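Aerotolerance-related membrane protein (Bacteroides fragilis, PDB 4JDU) binds calcium through its von Willebrand factor A domain and probably has a role in aerotolerance at the cell membrane. Local coordinates at residues I137-L142 with Q179-E184. The protein carries 6 engineered substitutions. Sequence-based numbering, arbitrary orientation.
Sequences IQVNVL and QEIAKE
Val139 and Val141 on strand 138-142 face helix 179-184, which runs nearly antiparallel to the strand at 158°, the two axes approaching to 6.8 Å. Between side chains the closest touch is methyl to methyl: CG2 of Val141 lies 3.6 Å from CG2 of Ile181, and the two side chains cross at about a right angle. In Val141, CG2 stands anti to the carbonyl carbon, on the side of the backbone N, and from there it also meets the helix backbone, 3.9 Å from the N of Ala182. The CB of Ala182 lies 4.2 Å from the same methyl, which touches both the isoleucine and the alanine. Two residues earlier on the strand, CG1 of Val139 reaches CG2 of Ile181 more loosely, at 4.3 Å; a chi1 of -67° sets CG1 of Ile181 anti to the carbonyl carbon, leaving CG2 anti to the backbone N and turned to both valines. The small Ala182 also lets the helix backbone come near the strand, with its CA 3.6 Å from the carbonyl O of Val139. All four residues are buried and the side-chain contacts are all apolar. Asn140, alternating to the other side of the strand, donates from ND2 to OE1 of Gln138 at 3.0 Å, nearly straight at 161° but from above the acceptor's carbonyl plane; its OD1 accepts from the backbone N of Ile188. Tyr189 of the edge strand 189-191 touches both Val141 and Ala182, while Ala125 of helix 125-134 packs on Ile181. The contact joins a helix to one face of the central, mostly parallel sheet, an alpha/beta layering characteristic of the Rossmann-like von Willebrand factor A fold, here in the domain that carries the calcium site.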
loop_
_atom_site.group_PDB
_atom_site.type_symbol
_atom_site.label_atom_id
_atom_site.label_comp_id
_atom_site.label_asym_id
_atom_site.label_seq_id
_atom_site.Cartn_x
_atom_site.Cartn_y
_atom_site.Cartn_z
ATOM N N ILE A 137 2.690 -1.165 16.825
ATOM C CA ILE A 137 2.549 -0.495 15.530
ATOM C C ILE A 137 1.402 -1.110 14.741
ATOM O O ILE A 137 1.489 -2.258 14.288
ATOM C CB ILE A 137 3.838 -0.595 14.681
ATOM C CG1 ILE A 137 5.035 0.019 15.406
ATOM C CG2 ILE A 137 3.632 0.065 13.307
ATOM C CD1 ILE A 137 6.354 -0.248 14.708
ATOM N N GLN A 138 0.326 -0.347 14.578
ATOM C CA GLN A 138 -0.857 -0.825 13.865
ATOM C C GLN A 138 -0.592 -1.009 12.374
ATOM O O GLN A 138 0.087 -0.195 11.748
ATOM C CB GLN A 138 -1.990 0.184 14.045
ATOM C CG GLN A 138 -3.247 -0.118 13.248
ATOM C CD GLN A 138 -4.292 0.961 13.421
ATOM O OE1 GLN A 138 -4.102 2.101 12.981
ATOM N NE2 GLN A 138 -5.396 0.617 14.082
ATOM N N VAL A 139 -1.130 -2.084 11.809
ATOM C CA VAL A 139 -1.040 -2.294 10.363
ATOM C C VAL A 139 -2.433 -2.343 9.750
ATOM O O VAL A 139 -3.245 -3.219 10.075
ATOM C CB VAL A 139 -0.300 -3.582 9.990
ATOM C CG1 VAL A 139 -0.119 -3.662 8.479
ATOM C CG2 VAL A 139 1.041 -3.664 10.703
ATOM N N ASN A 140 -2.681 -1.370 8.878
ATOM C CA ASN A 140 -3.931 -1.236 8.139
ATOM C C ASN A 140 -3.693 -1.625 6.694
ATOM O O ASN A 140 -2.586 -1.487 6.176
ATOM C CB ASN A 140 -4.410 0.217 8.200
ATOM C CG ASN A 140 -4.568 0.713 9.625
ATOM O OD1 ASN A 140 -5.489 0.298 10.337
ATOM N ND2 ASN A 140 -3.671 1.609 10.052
ATOM N N VAL A 141 -4.740 -2.094 6.031
ATOM C CA VAL A 141 -4.622 -2.465 4.628
ATOM C C VAL A 141 -5.749 -1.860 3.794
ATOM O O VAL A 141 -6.940 -2.006 4.127
ATOM C CB VAL A 141 -4.606 -4.001 4.446
ATOM C CG1 VAL A 141 -4.436 -4.353 2.977
ATOM C CG2 VAL A 141 -3.493 -4.644 5.276
ATOM N N LEU A 142 -5.368 -1.157 2.729
ATOM C CA LEU A 142 -6.324 -0.655 1.753
ATOM C C LEU A 142 -6.174 -1.506 0.500
ATOM O O LEU A 142 -5.118 -1.510 -0.148
ATOM C CB LEU A 142 -6.089 0.827 1.449
ATOM C CG LEU A 142 -5.978 1.732 2.676
ATOM C CD1 LEU A 142 -5.822 3.190 2.280
ATOM C CD2 LEU A 142 -7.158 1.538 3.615
ATOM N N GLN A 179 -7.505 -8.914 4.500
ATOM C CA GLN A 179 -8.256 -8.883 5.747
ATOM C C GLN A 179 -7.478 -9.540 6.880
ATOM O O GLN A 179 -7.503 -9.064 8.022
ATOM C CB GLN A 179 -9.623 -9.543 5.565
ATOM C CG GLN A 179 -10.572 -8.734 4.669
ATOM C CD GLN A 179 -11.816 -9.511 4.280
ATOM O OE1 GLN A 179 -11.794 -10.739 4.203
ATOM N NE2 GLN A 179 -12.905 -8.798 4.022
ATOM N N GLU A 180 -6.766 -10.621 6.578
ATOM C CA GLU A 180 -6.040 -11.319 7.630
ATOM C C GLU A 180 -4.854 -10.469 8.094
ATOM O O GLU A 180 -4.539 -10.416 9.288
ATOM C CB GLU A 180 -5.587 -12.701 7.159
ATOM C CG GLU A 180 -5.074 -13.581 8.290
ATOM C CD GLU A 180 -4.482 -14.888 7.802
ATOM O OE1 GLU A 180 -4.386 -15.074 6.569
ATOM O OE2 GLU A 180 -4.100 -15.716 8.658
ATOM N N ILE A 181 -4.205 -9.801 7.153
ATOM C CA ILE A 181 -3.085 -8.916 7.485
ATOM C C ILE A 181 -3.532 -7.793 8.415
ATOM O O ILE A 181 -2.893 -7.541 9.443
ATOM C CB ILE A 181 -2.420 -8.344 6.222
ATOM C CG1 ILE A 181 -1.731 -9.471 5.441
ATOM C CG2 ILE A 181 -1.411 -7.249 6.582
ATOM C CD1 ILE A 181 -1.339 -9.087 4.015
ATOM N N ALA A 182 -4.645 -7.147 8.087
ATOM C CA ALA A 182 -5.157 -6.073 8.931
ATOM C C ALA A 182 -5.582 -6.596 10.295
ATOM O O ALA A 182 -5.336 -5.942 11.318
ATOM C CB ALA A 182 -6.321 -5.362 8.250
ATOM N N LYS A 183 -6.230 -7.762 10.329
ATOM C CA LYS A 183 -6.646 -8.358 11.596
ATOM C C LYS A 183 -5.439 -8.590 12.499
ATOM O O LYS A 183 -5.424 -8.160 13.662
ATOM C CB LYS A 183 -7.387 -9.676 11.354
ATOM C CG LYS A 183 -7.566 -10.507 12.626
ATOM C CD LYS A 183 -8.015 -11.926 12.294
ATOM C CE LYS A 183 -8.065 -12.793 13.543
ATOM N NZ LYS A 183 -8.476 -14.185 13.205
ATOM N N GLU A 184 -4.418 -9.253 11.965
ATOM C CA GLU A 184 -3.258 -9.576 12.780
ATOM C C GLU A 184 -2.442 -8.331 13.092
ATOM O O GLU A 184 -1.687 -8.318 14.062
ATOM C CB GLU A 184 -2.394 -10.645 12.105
ATOM C CG GLU A 184 -3.082 -12.007 11.987
ATOM C CD GLU A 184 -3.480 -12.625 13.316
ATOM O OE1 GLU A 184 -4.389 -13.484 13.308
ATOM O OE2 GLU A 184 -2.887 -12.279 14.362
#